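Local coordinates for glycerol kinase, putative (Plasmodium falciparum, PDB 2W40), which probably catalyses the ATP-dependent phosphorylation of glycerol to sn-glycerol 3-phosphate, as a member of the FGGY family of sugar kinases, at residues A257-G262 with I293-N298; E263-Y268 with F273-T278. All blocks are in the same frame, centred on the assembly; numbering follows the deposited sequence.

Contact 1: residues A257-G262 with I293-N298; sequences AIFDEG and ICYKFN. With EDO (1,2-ethanediol), chain B.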
ATOM      1  N   ALA C 257     -21.370   3.877  31.535  1.00 17.28           N
ATOM      2  CA  ALA C 257     -21.841   4.774  32.656  1.00 16.47           C
ATOM      3  C   ALA C 257     -21.072   6.097  32.748  1.00 17.63           C
ATOM      4  O   ALA C 257     -20.753   6.522  33.843  1.00 19.33           O
ATOM      5  CB  ALA C 257     -21.768   4.079  34.055  1.00 17.37           C
ATOM      6  N   ILE C 258     -20.774   6.721  31.598  1.00 15.88           N
ATOM      7  CA  ILE C 258     -20.103   7.998  31.593  1.00 15.92           C
ATOM      8  C   ILE C 258     -21.202   9.082  31.665  1.00 16.29           C
ATOM      9  O   ILE C 258     -21.583   9.838  30.745  1.00 17.93           O
ATOM     10  CB  ILE C 258     -19.025   8.119  30.511  1.00 17.70           C
ATOM     11  CG1 ILE C 258     -19.692   8.201  29.221  1.00 17.12           C
ATOM     12  CG2 ILE C 258     -17.840   6.975  30.614  1.00 16.09           C
ATOM     13  CD1 ILE C 258     -18.803   9.104  28.207  1.00 16.54           C
ATOM     14  N   PHE C 259     -21.765   9.194  32.857  1.00 15.20           N
ATOM     15  CA  PHE C 259     -22.890  10.057  33.129  1.00 16.31           C
ATOM     16  C   PHE C 259     -22.539  11.366  33.763  1.00 16.33           C
ATOM     17  O   PHE C 259     -23.433  12.236  33.873  1.00 17.06           O
ATOM     18  CB  PHE C 259     -23.884   9.329  34.091  1.00 16.27           C
ATOM     19  CG  PHE C 259     -24.445   8.041  33.564  1.00 15.71           C
ATOM     20  CD1 PHE C 259     -25.065   8.016  32.330  1.00 16.99           C
ATOM     21  CD2 PHE C 259     -24.317   6.848  34.237  1.00 18.75           C
ATOM     22  CE1 PHE C 259     -25.658   6.828  31.881  1.00 15.41           C
ATOM     23  CE2 PHE C 259     -24.850   5.664  33.765  1.00 19.20           C
ATOM     24  CZ  PHE C 259     -25.469   5.642  32.574  1.00 19.96           C
ATOM     25  N   ASP C 260     -21.306  11.506  34.279  1.00 17.59           N
ATOM     26  CA  ASP C 260     -20.912  12.767  34.906  1.00 19.59           C
ATOM     27  C   ASP C 260     -20.138  13.636  33.954  1.00 17.98           C
ATOM     28  O   ASP C 260     -19.341  13.160  33.136  1.00 16.85           O
ATOM     29  CB  ASP C 260     -20.016  12.561  36.125  1.00 20.76           C
ATOM     30  CG  ASP C 260     -20.690  11.791  37.278  1.00 27.32           C
ATOM     31  OD1 ASP C 260     -21.904  11.887  37.427  1.00 31.17           O
ATOM     32  OD2 ASP C 260     -19.956  11.084  38.029  1.00 34.76           O
ATOM     33  N   GLU C 261     -20.338  14.937  34.098  1.00 18.27           N
ATOM     34  CA  GLU C 261     -19.557  15.899  33.366  1.00 19.14           C
ATOM     35  C   GLU C 261     -18.049  15.596  33.474  1.00 18.02           C
ATOM     36  O   GLU C 261     -17.492  15.322  34.599  1.00 19.62           O
ATOM     37  CB  GLU C 261     -19.926  17.284  33.900  1.00 20.01           C
ATOM     38  CG  GLU C 261     -19.462  18.399  33.129  1.00 19.98           C
ATOM     39  CD  GLU C 261     -19.992  19.684  33.689  1.00 27.06           C
ATOM     40  OE1 GLU C 261     -21.034  19.717  34.479  1.00 36.11           O
ATOM     41  OE2 GLU C 261     -19.366  20.695  33.311  1.00 37.03           O
ATOM     42  N   GLY C 262     -17.389  15.616  32.304  1.00 15.53           N
ATOM     43  CA  GLY C 262     -15.998  15.332  32.150  1.00 17.44           C
ATOM     44  C   GLY C 262     -15.559  13.893  31.935  1.00 16.43           C
ATOM     45  O   GLY C 262     -14.398  13.646  31.643  1.00 18.25           O
ATOM     46  N   ILE C 293     -25.682  15.429  21.154  1.00  8.72           N
ATOM     47  CA  ILE C 293     -26.499  15.084  22.300  1.00  9.69           C
ATOM     48  C   ILE C 293     -25.913  13.765  22.875  1.00  9.76           C
ATOM     49  O   ILE C 293     -25.676  12.810  22.076  1.00  9.72           O
ATOM     50  CB  ILE C 293     -27.963  14.808  21.969  1.00 11.32           C
ATOM     51  CG1 ILE C 293     -28.682  16.009  21.354  1.00 14.58           C
ATOM     52  CG2 ILE C 293     -28.663  14.261  23.221  1.00 11.24           C
ATOM     53  CD1 ILE C 293     -28.799  17.139  22.228  1.00 14.35           C
ATOM     54  N   CYS C 294     -25.568  13.705  24.165  1.00  9.29           N
ATOM     55  CA  CYS C 294     -25.180  12.451  24.769  1.00  9.43           C
ATOM     56  C   CYS C 294     -26.388  11.530  25.034  1.00  9.19           C
ATOM     57  O   CYS C 294     -26.425  10.358  24.574  1.00 10.42           O
ATOM     58  CB  CYS C 294     -24.392  12.699  26.036  1.00 10.98           C
ATOM     59  SG  CYS C 294     -23.291  11.332  26.506  1.00 14.39           S
ATOM     60  N   TYR C 295     -27.405  12.044  25.729  1.00  9.90           N
ATOM     61  CA  TYR C 295     -28.655  11.304  25.956  1.00  9.15           C
ATOM     62  C   TYR C 295     -29.665  12.284  26.546  1.00 10.01           C
ATOM     63  O   TYR C 295     -29.291  13.312  27.107  1.00  9.89           O
ATOM     64  CB  TYR C 295     -28.396  10.069  26.862  1.00 11.03           C
ATOM     65  CG  TYR C 295     -27.598  10.381  28.133  1.00 10.89           C
ATOM     66  CD1 TYR C 295     -28.207  10.993  29.232  1.00 14.91           C
ATOM     67  CD2 TYR C 295     -26.238  10.194  28.182  1.00 14.56           C
ATOM     68  CE1 TYR C 295     -27.439  11.353  30.319  1.00 14.54           C
ATOM     69  CE2 TYR C 295     -25.504  10.537  29.311  1.00 11.00           C
ATOM     70  CZ  TYR C 295     -26.118  11.098  30.370  1.00 11.46           C
ATOM     71  OH  TYR C 295     -25.356  11.477  31.535  1.00 15.41           O
ATOM     72  N   LYS C 296     -30.932  11.908  26.485  1.00  9.20           N
ATOM     73  CA  LYS C 296     -32.055  12.557  27.154  1.00  9.31           C
ATOM     74  C   LYS C 296     -32.996  11.421  27.381  1.00  9.51           C
ATOM     75  O   LYS C 296     -33.707  11.044  26.525  1.00  9.64           O
ATOM     76  CB  LYS C 296     -32.716  13.650  26.275  1.00 10.06           C
ATOM     77  CG  LYS C 296     -33.917  14.356  26.906  1.00  9.14           C
ATOM     78  CD  LYS C 296     -34.542  15.352  26.001  1.00 10.47           C
ATOM     79  CE  LYS C 296     -35.908  15.655  26.453  1.00 12.24           C
ATOM     80  NZ  LYS C 296     -36.583  16.786  25.762  1.00 12.81           N
ATOM     81  N   PHE C 297     -33.024  10.903  28.604  1.00 10.83           N
ATOM     82  CA  PHE C 297     -33.829   9.721  28.826  1.00  9.95           C
ATOM     83  C   PHE C 297     -35.353   9.986  28.643  1.00 10.05           C
ATOM     84  O   PHE C 297     -36.035   9.198  27.984  1.00  9.82           O
ATOM     85  CB  PHE C 297     -33.553   9.110  30.277  1.00 12.08           C
ATOM     86  CG  PHE C 297     -32.273   8.345  30.412  1.00 14.04           C
ATOM     87  CD1 PHE C 297     -31.154   8.631  29.684  1.00 14.36           C
ATOM     88  CD2 PHE C 297     -32.161   7.324  31.327  1.00 19.44           C
ATOM     89  CE1 PHE C 297     -29.963   7.979  29.847  1.00 17.11           C
ATOM     90  CE2 PHE C 297     -30.959   6.623  31.457  1.00 18.92           C
ATOM     91  CZ  PHE C 297     -29.847   6.987  30.732  1.00 18.29           C
ATOM     92  N   ASN C 298     -35.861  10.959  29.404  1.00 11.45           N
ATOM     93  CA  ASN C 298     -37.267  11.302  29.496  1.00 11.82           C
ATOM     94  C   ASN C 298     -37.572  12.693  28.961  1.00 12.09           C
ATOM     95  O   ASN C 298     -36.709  13.580  28.915  1.00 11.58           O
ATOM     96  CB  ASN C 298     -37.732  11.220  30.963  1.00 11.72           C
ATOM     97  CG  ASN C 298     -37.591   9.808  31.540  1.00 16.15           C
ATOM     98  OD1 ASN C 298     -37.843   8.773  30.863  1.00 14.85           O
ATOM     99  ND2 ASN C 298     -37.167   9.752  32.797  1.00 20.55           N
TER
HETATM  100  C1  EDO B1502     -37.160  14.523  22.893  1.00 14.88           C
HETATM  101  O1  EDO B1502     -36.523  15.840  22.941  1.00 12.27           O
HETATM  102  C2  EDO B1502     -38.659  14.646  23.136  1.00 15.17           C
HETATM  103  O2  EDO B1502     -38.775  14.951  24.528  1.00 15.66           O
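Phe259 and Tyr295 form an offset edge-to-face aromatic pair that ties the loop between helix 248-255 and strand 264-268 to the end of strand 290-295, an outermost strand of the seven-stranded sheet. The edge of the Phe259 ring is turned toward the face of Tyr295, with centroids 5.8 Å apart and planes inclined at 81°. Phe259 CD1 does the touching, 3.8 Å from Tyr295 CZ. Tyr295 carries its CG between the backbone N and the carbonyl carbon (chi1 49°), and this swings the ring across to the loop. Beyond it, Phe259 CE1 brushes Phe297 CZ at 4.3 Å, while Ile254 of helix 248-255 packs against both phenylalanines.

The backbone explains how Phe259 arrives here. Ala257, the first residue to leave the helical conformation after helix 248-255, takes positive phi in a Schellman motif, and Ile258 centres an inverse gamma turn closed by the weak bond from Phe259 N to Ala257 O, 3.0 Å. On the other side, Cys294 and Tyr295 both face Lys304 in a classic beta bulge. Lys296 takes no part in this packing; its chain, extended beyond CG, brings NZ to an ethanediol, where it donates to O1 at 3.0 Å and to O2 of the same molecule at 3.1 Å. That diol probably comes from the crystallisation liquor.

Tyrosine suits its place because its ring packs against Phe259 while its hydroxyl takes a bond from the side chain of Asn277. Tyr295 OH lies 3.1 Å from Phe259 O, but the angle is too poor for a hydrogen bond. The same Asn277 ND2 also donates to Ile258 O. The direct contact is therefore aromatic and apolar, and its polar component runs through the amide of a third residue.

Contact 2: residues E263-Y268 with F273-T278; sequences EAKCTY and FLLINT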
ATOM      1  N   GLU C 263     -16.437  12.960  32.153  1.00 15.13           N
ATOM      2  CA  GLU C 263     -16.155  11.618  31.878  1.00 14.85           C
ATOM      3  C   GLU C 263     -16.194  11.394  30.362  1.00 13.95           C
ATOM      4  O   GLU C 263     -17.090  11.965  29.654  1.00 13.77           O
ATOM      5  CB  GLU C 263     -17.124  10.673  32.517  1.00 13.47           C
ATOM      6  CG  GLU C 263     -17.116  10.616  34.090  1.00 16.55           C
ATOM      7  CD  GLU C 263     -17.908   9.437  34.584  1.00 19.98           C
ATOM      8  OE1 GLU C 263     -19.154   9.531  34.663  1.00 18.81           O
ATOM      9  OE2 GLU C 263     -17.266   8.338  34.792  1.00 32.58           O
ATOM     10  N   ALA C 264     -15.287  10.522  29.941  1.00 13.63           N
ATOM     11  CA  ALA C 264     -15.018  10.231  28.500  1.00 12.23           C
ATOM     12  C   ALA C 264     -14.852   8.764  28.198  1.00 13.61           C
ATOM     13  O   ALA C 264     -14.263   8.030  28.984  1.00 13.55           O
ATOM     14  CB  ALA C 264     -13.842  10.927  28.007  1.00 13.71           C
ATOM     15  N   LYS C 265     -15.350   8.340  27.029  1.00 10.97           N
ATOM     16  CA  LYS C 265     -15.135   6.964  26.551  1.00 10.57           C
ATOM     17  C   LYS C 265     -14.652   7.020  25.106  1.00  9.42           C
ATOM     18  O   LYS C 265     -14.887   7.977  24.379  1.00 10.95           O
ATOM     19  CB  LYS C 265     -16.352   6.135  26.680  1.00 12.59           C
ATOM     20  CG  LYS C 265     -17.534   6.571  25.732  1.00 10.82           C
ATOM     21  CD  LYS C 265     -17.494   5.752  24.395  1.00 14.31           C
ATOM     22  CE  LYS C 265     -18.531   6.219  23.386  1.00 13.80           C
ATOM     23  NZ  LYS C 265     -18.144   5.775  22.053  1.00 13.65           N
ATOM     24  N   CYS C 266     -14.071   5.932  24.687  1.00  9.76           N
ATOM     25  CA  CYS C 266     -13.658   5.719  23.311  1.00  8.74           C
ATOM     26  C   CYS C 266     -14.012   4.303  22.894  1.00  9.89           C
ATOM     27  O   CYS C 266     -13.628   3.348  23.563  1.00 11.70           O
ATOM     28  CB  CYS C 266     -12.192   6.000  23.172  1.00 11.38           C
ATOM     29  SG  CYS C 266     -11.648   5.906  21.470  1.00 15.01           S
ATOM     30  N   THR C 267     -14.815   4.165  21.824  1.00  8.69           N
ATOM     31  CA  THR C 267     -15.189   2.919  21.260  1.00  9.24           C
ATOM     32  C   THR C 267     -14.397   2.654  19.996  1.00 10.57           C
ATOM     33  O   THR C 267     -14.340   3.522  19.116  1.00 13.03           O
ATOM     34  CB  THR C 267     -16.737   2.885  20.938  1.00 10.86           C
ATOM     35  OG1 THR C 267     -17.540   3.131  22.147  1.00 13.43           O
ATOM     36  CG2 THR C 267     -17.137   1.563  20.333  1.00 13.10           C
ATOM     37  N   TYR C 268     -13.841   1.438  19.911  1.00  9.99           N
ATOM     38  CA  TYR C 268     -13.107   0.959  18.795  1.00  8.86           C
ATOM     39  C   TYR C 268     -13.993  -0.069  18.081  1.00 11.52           C
ATOM     40  O   TYR C 268     -14.308  -1.158  18.600  1.00 12.07           O
ATOM     41  CB  TYR C 268     -11.785   0.267  19.221  1.00 11.08           C
ATOM     42  CG  TYR C 268     -10.793   1.206  19.889  1.00  9.15           C
ATOM     43  CD1 TYR C 268      -9.689   1.660  19.238  1.00 10.79           C
ATOM     44  CD2 TYR C 268     -10.878   1.522  21.220  1.00 12.68           C
ATOM     45  CE1 TYR C 268      -8.777   2.464  19.828  1.00 11.82           C
ATOM     46  CE2 TYR C 268      -9.916   2.409  21.826  1.00 12.83           C
ATOM     47  CZ  TYR C 268      -8.877   2.825  21.151  1.00 12.41           C
ATOM     48  OH  TYR C 268      -7.937   3.628  21.830  1.00 14.07           O
ATOM     49  N   PHE C 273     -14.680   6.260  17.985  1.00  8.98           N
ATOM     50  CA  PHE C 273     -15.477   7.423  18.410  1.00  9.31           C
ATOM     51  C   PHE C 273     -15.240   7.737  19.897  1.00 10.01           C
ATOM     52  O   PHE C 273     -15.566   6.938  20.746  1.00 10.13           O
ATOM     53  CB  PHE C 273     -16.945   7.193  18.144  1.00  9.87           C
ATOM     54  CG  PHE C 273     -17.195   6.835  16.690  1.00 10.36           C
ATOM     55  CD1 PHE C 273     -17.356   7.848  15.746  1.00 12.19           C
ATOM     56  CD2 PHE C 273     -17.150   5.561  16.241  1.00 10.92           C
ATOM     57  CE1 PHE C 273     -17.468   7.546  14.408  1.00 11.64           C
ATOM     58  CE2 PHE C 273     -17.370   5.301  14.906  1.00 10.24           C
ATOM     59  CZ  PHE C 273     -17.457   6.318  14.023  1.00  9.84           C
ATOM     60  N   LEU C 274     -14.695   8.927  20.164  1.00  8.97           N
ATOM     61  CA  LEU C 274     -14.458   9.397  21.531  1.00  9.50           C
ATOM     62  C   LEU C 274     -15.548  10.411  21.833  1.00  9.18           C
ATOM     63  O   LEU C 274     -15.686  11.408  21.102  1.00  9.93           O
ATOM     64  CB  LEU C 274     -13.075  10.014  21.628  1.00 10.29           C
ATOM     65  CG  LEU C 274     -12.557  10.248  23.098  1.00 13.06           C
ATOM     66  CD1 LEU C 274     -11.061  10.385  23.130  1.00 16.24           C
ATOM     67  CD2 LEU C 274     -13.193  11.496  23.579  1.00 18.55           C
ATOM     68  N   LEU C 275     -16.295  10.187  22.932  1.00 10.10           N
ATOM     69  CA  LEU C 275     -17.215  11.172  23.417  1.00  9.12           C
ATOM     70  C   LEU C 275     -16.883  11.564  24.844  1.00 10.11           C
ATOM     71  O   LEU C 275     -16.603  10.689  25.705  1.00 10.42           O
ATOM     72  CB  LEU C 275     -18.658  10.704  23.358  1.00 11.15           C
ATOM     73  CG  LEU C 275     -19.278  10.674  21.928  1.00  9.57           C
ATOM     74  CD1 LEU C 275     -18.892   9.409  21.144  1.00 11.57           C
ATOM     75  CD2 LEU C 275     -20.828  10.805  22.001  1.00 12.74           C
ATOM     76  N   ILE C 276     -16.965  12.852  25.093  1.00  8.45           N
ATOM     77  CA  ILE C 276     -16.882  13.355  26.479  1.00  9.43           C
ATOM     78  C   ILE C 276     -18.183  13.996  26.885  1.00 10.51           C
ATOM     79  O   ILE C 276     -18.688  14.847  26.160  1.00 10.58           O
ATOM     80  CB  ILE C 276     -15.668  14.344  26.657  1.00 11.64           C
ATOM     81  CG1 ILE C 276     -15.503  14.716  28.163  1.00 13.58           C
ATOM     82  CG2 ILE C 276     -15.725  15.559  25.706  1.00 13.76           C
ATOM     83  CD1 ILE C 276     -14.085  15.297  28.561  1.00 11.46           C
ATOM     84  N   ASN C 277     -18.681  13.681  28.090  1.00 10.33           N
ATOM     85  CA  ASN C 277     -19.877  14.253  28.612  1.00 10.36           C
ATOM     86  C   ASN C 277     -19.618  15.682  29.110  1.00 11.76           C
ATOM     87  O   ASN C 277     -18.739  15.906  29.902  1.00 13.93           O
ATOM     88  CB  ASN C 277     -20.392  13.310  29.704  1.00 11.33           C
ATOM     89  CG  ASN C 277     -21.783  13.633  30.254  1.00 12.01           C
ATOM     90  OD1 ASN C 277     -22.130  14.780  30.491  1.00 15.63           O
ATOM     91  ND2 ASN C 277     -22.523  12.563  30.595  1.00 13.81           N
ATOM     92  N   THR C 278     -20.363  16.646  28.579  1.00 11.57           N
ATOM     93  CA  THR C 278     -20.194  18.063  28.933  1.00 12.20           C
ATOM     94  C   THR C 278     -21.329  18.516  29.858  1.00 11.84           C
ATOM     95  O   THR C 278     -21.540  19.719  30.073  1.00 14.91           O
ATOM     96  CB  THR C 278     -20.052  18.986  27.675  1.00 11.73           C
ATOM     97  OG1 THR C 278     -21.284  18.959  26.961  1.00 12.55           O
ATOM     98  CG2 THR C 278     -18.868  18.614  26.726  1.00 12.04           C
TER
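Lys265 and Leu275 lie side by side on one face of an antiparallel pair of strands, pointing the same way, with Lys265 NZ 3.8 Å from Leu275 CD1. The lysine chain leaves with CG between the backbone N and the carbonyl carbon (chi1 67°) and bends at chi2 (94°), which folds its ammonium back over the strands. There NZ donates to Thr267 OG1 at 2.7 Å and to Phe273 O at 3.1 Å. Phe273 O is gripped twice, since Thr267 N also donates to it, and the two donors approach from opposite faces of the carbonyl plane. Thr267 OG1 is bonded in addition to Asp414 OD2, so this hydroxyl links the lysine to the acid. Helix 248-255 packs over this side, where Gln249 OE1 offers NZ a further, weak bond.

The other face carries Ala264, Cys266, Leu274 and Ile276. Ala264 CB meets Ile276 CB at 4.1 Å, a small residue leaving room for a branched one, and Cys266 CB faces Leu274 CG at 4.3 Å. Leu392 of helix 377-403 packs on Cys266 and Leu274, so compact apolar residues suit this side.

Lys265 and Leu275 form a hydrogen-bonded pair, with Lys265 N to Leu275 O at 3.0 Å and Leu275 N to Lys265 O also at 3.0 Å. At the far end the bond from Asn277 N to Glu263 O, 2.8 Å, is nearly straight (172°).

The two strands make a beta hairpin. With strand 304-311 antiparallel beside 272-279 and strand 411-414 parallel beside 264-268, the topology matches the actin-like ATPase domain, here the C-terminal one of an FGGY kinase. The connecting loop bears Thr270, which contacts ADP in another crystal structure of this protein.

Overall arrangement
The two contacts lie with their centres about 11 Å apart, on the same side of the chain's centre, and both reach the same mixed seven-stranded sheet. Along the chain, helix 248-255 gives way to loop 257-262, then the hairpin of contact 2, then strand 290-295, so contact 1 brackets contact 2 in sequence. Strand 304-311 lies between strands 272-279 and 290-295 in the sheet. Asn277 joins the two directly: its backbone O accepts from Gly262 N at 2.8 Å. Helix 248-255 packs against both contacts, and contact 2 alone approaches the ADP-binding loop, while contact 1 lies at the edge strand 290-295, away from the annotated sites.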